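Local coordinates for uncharacterized protein AF_0941 (Archaeoglobus fulgidus, PDB 1YOZ), which is of unknown function and folds as a small, mainly helical protein of the AF0941-like family that assembles in pairs, at residues L4-F9 and R40-E45. Numbering follows the deposited sequence.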
ATOM      1  N   LEU B   4       7.549  -4.020  -6.238  1.00 20.16           N
ATOM      2  CA  LEU B   4       6.944  -5.179  -5.635  1.00 18.00           C
ATOM      3  C   LEU B   4       6.219  -4.853  -4.353  1.00 16.55           C
ATOM      4  O   LEU B   4       6.751  -4.165  -3.471  1.00 16.05           O
ATOM      5  CB  LEU B   4       8.009  -6.297  -5.412  1.00 17.97           C
ATOM      6  CG  LEU B   4       7.594  -7.630  -4.770  1.00 19.16           C
ATOM      7  CD1 LEU B   4       6.640  -8.553  -5.582  1.00 15.69           C
ATOM      8  CD2 LEU B   4       8.852  -8.454  -4.322  1.00 20.28           C
ATOM      9  N   TYR B   5       5.001  -5.351  -4.245  1.00 14.94           N
ATOM     10  CA  TYR B   5       4.245  -5.230  -2.981  1.00 16.19           C
ATOM     11  C   TYR B   5       3.156  -6.253  -2.982  1.00 16.42           C
ATOM     12  O   TYR B   5       2.014  -5.982  -3.409  1.00 16.81           O
ATOM     13  CB  TYR B   5       3.669  -3.810  -2.769  1.00 14.37           C
ATOM     14  CG  TYR B   5       2.830  -3.627  -1.497  1.00 16.22           C
ATOM     15  CD1 TYR B   5       1.547  -3.064  -1.540  1.00 12.05           C
ATOM     16  CD2 TYR B   5       3.322  -4.006  -0.256  1.00 13.72           C
ATOM     17  CE1 TYR B   5       0.826  -2.836  -0.378  1.00 14.81           C
ATOM     18  CE2 TYR B   5       2.592  -3.800   0.915  1.00 14.68           C
ATOM     19  CZ  TYR B   5       1.363  -3.215   0.859  1.00 15.17           C
ATOM     20  OH  TYR B   5       0.641  -3.087   2.022  1.00 14.15           O
ATOM     21  N   ILE B   6       3.526  -7.447  -2.526  1.00 15.14           N
ATOM     22  CA  ILE B   6       2.589  -8.477  -2.181  1.00 14.03           C
ATOM     23  C   ILE B   6       1.900  -8.174  -0.822  1.00 14.42           C
ATOM     24  O   ILE B   6       2.558  -7.827   0.151  1.00 14.43           O
ATOM     25  CB  ILE B   6       3.313  -9.882  -2.153  1.00 15.24           C
ATOM     26  CG1 ILE B   6       3.759 -10.288  -3.575  1.00 14.70           C
ATOM     27  CG2 ILE B   6       2.432 -10.922  -1.536  1.00 13.90           C
ATOM     28  CD1 ILE B   6       4.723 -11.527  -3.658  1.00 17.49           C
ATOM     29  N   ASN B   7       0.562  -8.279  -0.787  1.00 12.83           N
ATOM     30  CA  ASN B   7      -0.232  -8.180   0.415  1.00 12.55           C
ATOM     31  C   ASN B   7      -1.597  -8.757   0.086  1.00 12.98           C
ATOM     32  O   ASN B   7      -2.444  -8.086  -0.530  1.00 11.80           O
ATOM     33  CB  ASN B   7      -0.366  -6.697   0.877  1.00 14.44           C
ATOM     34  CG  ASN B   7      -1.080  -6.558   2.187  1.00 11.25           C
ATOM     35  OD1 ASN B   7      -1.821  -7.445   2.597  1.00 15.03           O
ATOM     36  ND2 ASN B   7      -0.938  -5.389   2.824  1.00 14.06           N
ATOM     37  N   SER B   8      -1.761 -10.029   0.463  1.00 14.43           N
ATOM     38  CA  SER B   8      -2.936 -10.824   0.164  1.00 15.35           C
ATOM     39  C   SER B   8      -4.146 -10.311   0.907  1.00 16.08           C
ATOM     40  O   SER B   8      -5.227 -10.284   0.337  1.00 15.81           O
ATOM     41  CB  SER B   8      -2.662 -12.286   0.529  1.00 15.51           C
ATOM     42  OG  SER B   8      -1.689 -12.804  -0.397  1.00 15.08           O
ATOM     43  N   PHE B   9      -3.954  -9.857   2.146  1.00 15.46           N
ATOM     44  CA  PHE B   9      -5.103  -9.357   2.908  1.00 16.79           C
ATOM     45  C   PHE B   9      -5.679  -8.116   2.249  1.00 16.40           C
ATOM     46  O   PHE B   9      -6.926  -8.006   2.027  1.00 16.87           O
ATOM     47  CB  PHE B   9      -4.766  -9.066   4.370  1.00 16.79           C
ATOM     48  CG  PHE B   9      -5.940  -8.598   5.169  1.00 19.23           C
ATOM     49  CD1 PHE B   9      -6.800  -9.520   5.773  1.00 18.73           C
ATOM     50  CD2 PHE B   9      -6.205  -7.234   5.313  1.00 20.61           C
ATOM     51  CE1 PHE B   9      -7.917  -9.093   6.490  1.00 19.91           C
ATOM     52  CE2 PHE B   9      -7.328  -6.793   6.012  1.00 17.76           C
ATOM     53  CZ  PHE B   9      -8.177  -7.716   6.613  1.00 17.96           C
ATOM     54  N   ARG B  40       1.884 -14.741   6.990  1.00 19.76           N
ATOM     55  CA  ARG B  40       2.991 -15.740   6.942  1.00 21.17           C
ATOM     56  C   ARG B  40       3.202 -16.243   5.507  1.00 21.71           C
ATOM     57  O   ARG B  40       4.356 -16.329   5.048  1.00 21.37           O
ATOM     58  CB  ARG B  40       2.752 -16.981   7.833  1.00 20.71           C
ATOM     59  CG  ARG B  40       2.825 -16.770   9.309  1.00 25.55           C
ATOM     60  CD  ARG B  40       2.606 -18.122  10.053  1.00 26.26           C
ATOM     61  NE  ARG B  40       2.201 -17.845  11.432  1.00 32.89           N
ATOM     62  CZ  ARG B  40       0.979 -18.017  11.934  1.00 33.88           C
ATOM     63  NH1 ARG B  40      -0.011 -18.491  11.185  1.00 35.92           N
ATOM     64  NH2 ARG B  40       0.751 -17.738  13.210  1.00 36.48           N
ATOM     65  N   SER B  41       2.108 -16.601   4.806  1.00 20.64           N
ATOM     66  CA  SER B  41       2.269 -17.074   3.440  1.00 22.49           C
ATOM     67  C   SER B  41       2.830 -16.027   2.505  1.00 21.64           C
ATOM     68  O   SER B  41       3.571 -16.366   1.590  1.00 20.85           O
ATOM     69  CB  SER B  41       0.985 -17.652   2.821  1.00 22.91           C
ATOM     70  OG  SER B  41      -0.143 -16.890   3.175  1.00 29.61           O
ATOM     71  N   ASP B  42       2.436 -14.757   2.712  1.00 20.12           N
ATOM     72  CA  ASP B  42       2.996 -13.647   1.956  1.00 17.91           C
ATOM     73  C   ASP B  42       4.493 -13.512   2.147  1.00 17.35           C
ATOM     74  O   ASP B  42       5.223 -13.342   1.164  1.00 18.04           O
ATOM     75  CB  ASP B  42       2.329 -12.320   2.365  1.00 17.65           C
ATOM     76  CG  ASP B  42       0.960 -12.128   1.724  1.00 18.40           C
ATOM     77  OD1 ASP B  42       0.525 -12.982   0.878  1.00 13.57           O
ATOM     78  OD2 ASP B  42       0.324 -11.105   2.062  1.00 18.51           O
ATOM     79  N   CYS B  43       4.958 -13.552   3.399  1.00 16.53           N
ATOM     80  CA  CYS B  43       6.422 -13.463   3.646  1.00 17.86           C
ATOM     81  C   CYS B  43       7.159 -14.534   2.854  1.00 18.26           C
ATOM     82  O   CYS B  43       8.213 -14.275   2.261  1.00 20.28           O
ATOM     83  CB  CYS B  43       6.708 -13.659   5.110  1.00 16.26           C
ATOM     84  SG  CYS B  43       6.227 -12.169   6.076  1.00 19.91           S
ATOM     85  N   GLU B  44       6.604 -15.742   2.892  1.00 19.38           N
ATOM     86  CA  GLU B  44       7.219 -16.872   2.159  1.00 20.89           C
ATOM     87  C   GLU B  44       7.208 -16.621   0.672  1.00 20.02           C
ATOM     88  O   GLU B  44       8.214 -16.839   0.035  1.00 22.17           O
ATOM     89  CB  GLU B  44       6.552 -18.205   2.475  1.00 19.58           C
ATOM     90  CG  GLU B  44       7.152 -19.378   1.598  1.00 25.33           C
ATOM     91  CD  GLU B  44       6.534 -20.700   1.945  1.00 29.39           C
ATOM     92  OE1 GLU B  44       5.279 -20.808   1.779  1.00 29.46           O
ATOM     93  OE2 GLU B  44       7.297 -21.597   2.397  1.00 25.64           O
ATOM     94  N   GLU B  45       6.091 -16.155   0.093  1.00 21.45           N
ATOM     95  CA  GLU B  45       6.092 -15.839  -1.360  1.00 21.72           C
ATOM     96  C   GLU B  45       7.173 -14.808  -1.690  1.00 22.12           C
ATOM     97  O   GLU B  45       7.953 -14.948  -2.676  1.00 21.60           O
ATOM     98  CB  GLU B  45       4.709 -15.322  -1.846  1.00 22.42           C
ATOM     99  CG  GLU B  45       4.710 -15.071  -3.317  1.00 24.93           C
ATOM    100  CD  GLU B  45       3.320 -14.829  -3.951  1.00 28.31           C
ATOM    101  OE1 GLU B  45       2.286 -14.771  -3.223  1.00 29.97           O
ATOM    102  OE2 GLU B  45       3.291 -14.687  -5.202  1.00 30.30           O
TER
HETATM  103  O   HOH W   1      -1.831 -10.676   3.849  1.00 16.44           O
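The carboxylate of D42, on helix 32-51, grips the first turn of helix 8-18 at S8, a buried polar contact where the extended N-terminal segment turns into its first helix. Both oxygens are used. D42 OD2 accepts the backbone N-H of S8 at 2.8 Å from S8 N in a nearly straight bond (174°), met on the syn side and 17° out of the carboxylate plane. D42 OD1 takes the hydroxyl of S8 through its syn lone pair, 2.6 Å from S8 OG; with chi1 at -69° this hydroxyl lies beside its own backbone N, so one residue offers both donors to one carboxylate. A water extends the grip by a residue, accepting from F9 N and donating to D42 OD2. Two consecutive N-H groups of the helix start thus lead to D42, whose negative charge would probably be stabilised by the helix dipole.

Next to this polar patch, I6 packs on helix 32-51 with both branches of its side chain. I6 CG2 lies 3.7 Å from D42 OD1, while I6 CD1 rests 3.6 Å from E45 CG, the I6 and E45 side chains crossing at about a right angle. E45 OE2 is hydrogen-bonded to H2 NE2 of the second subunit, placing this edge at the dimer interface.

The bond from N7 CA to CB points away from helix 32-51: N7 OD1 caps L10 N, and N7 ND2 donates to Y5 OH at 2.9 Å, in the amide plane. The arrangement is that of an asparagine N-cap reinforced by an aspartate from a neighbouring helix, which ties the start of helix 8-18 to the helical bundle.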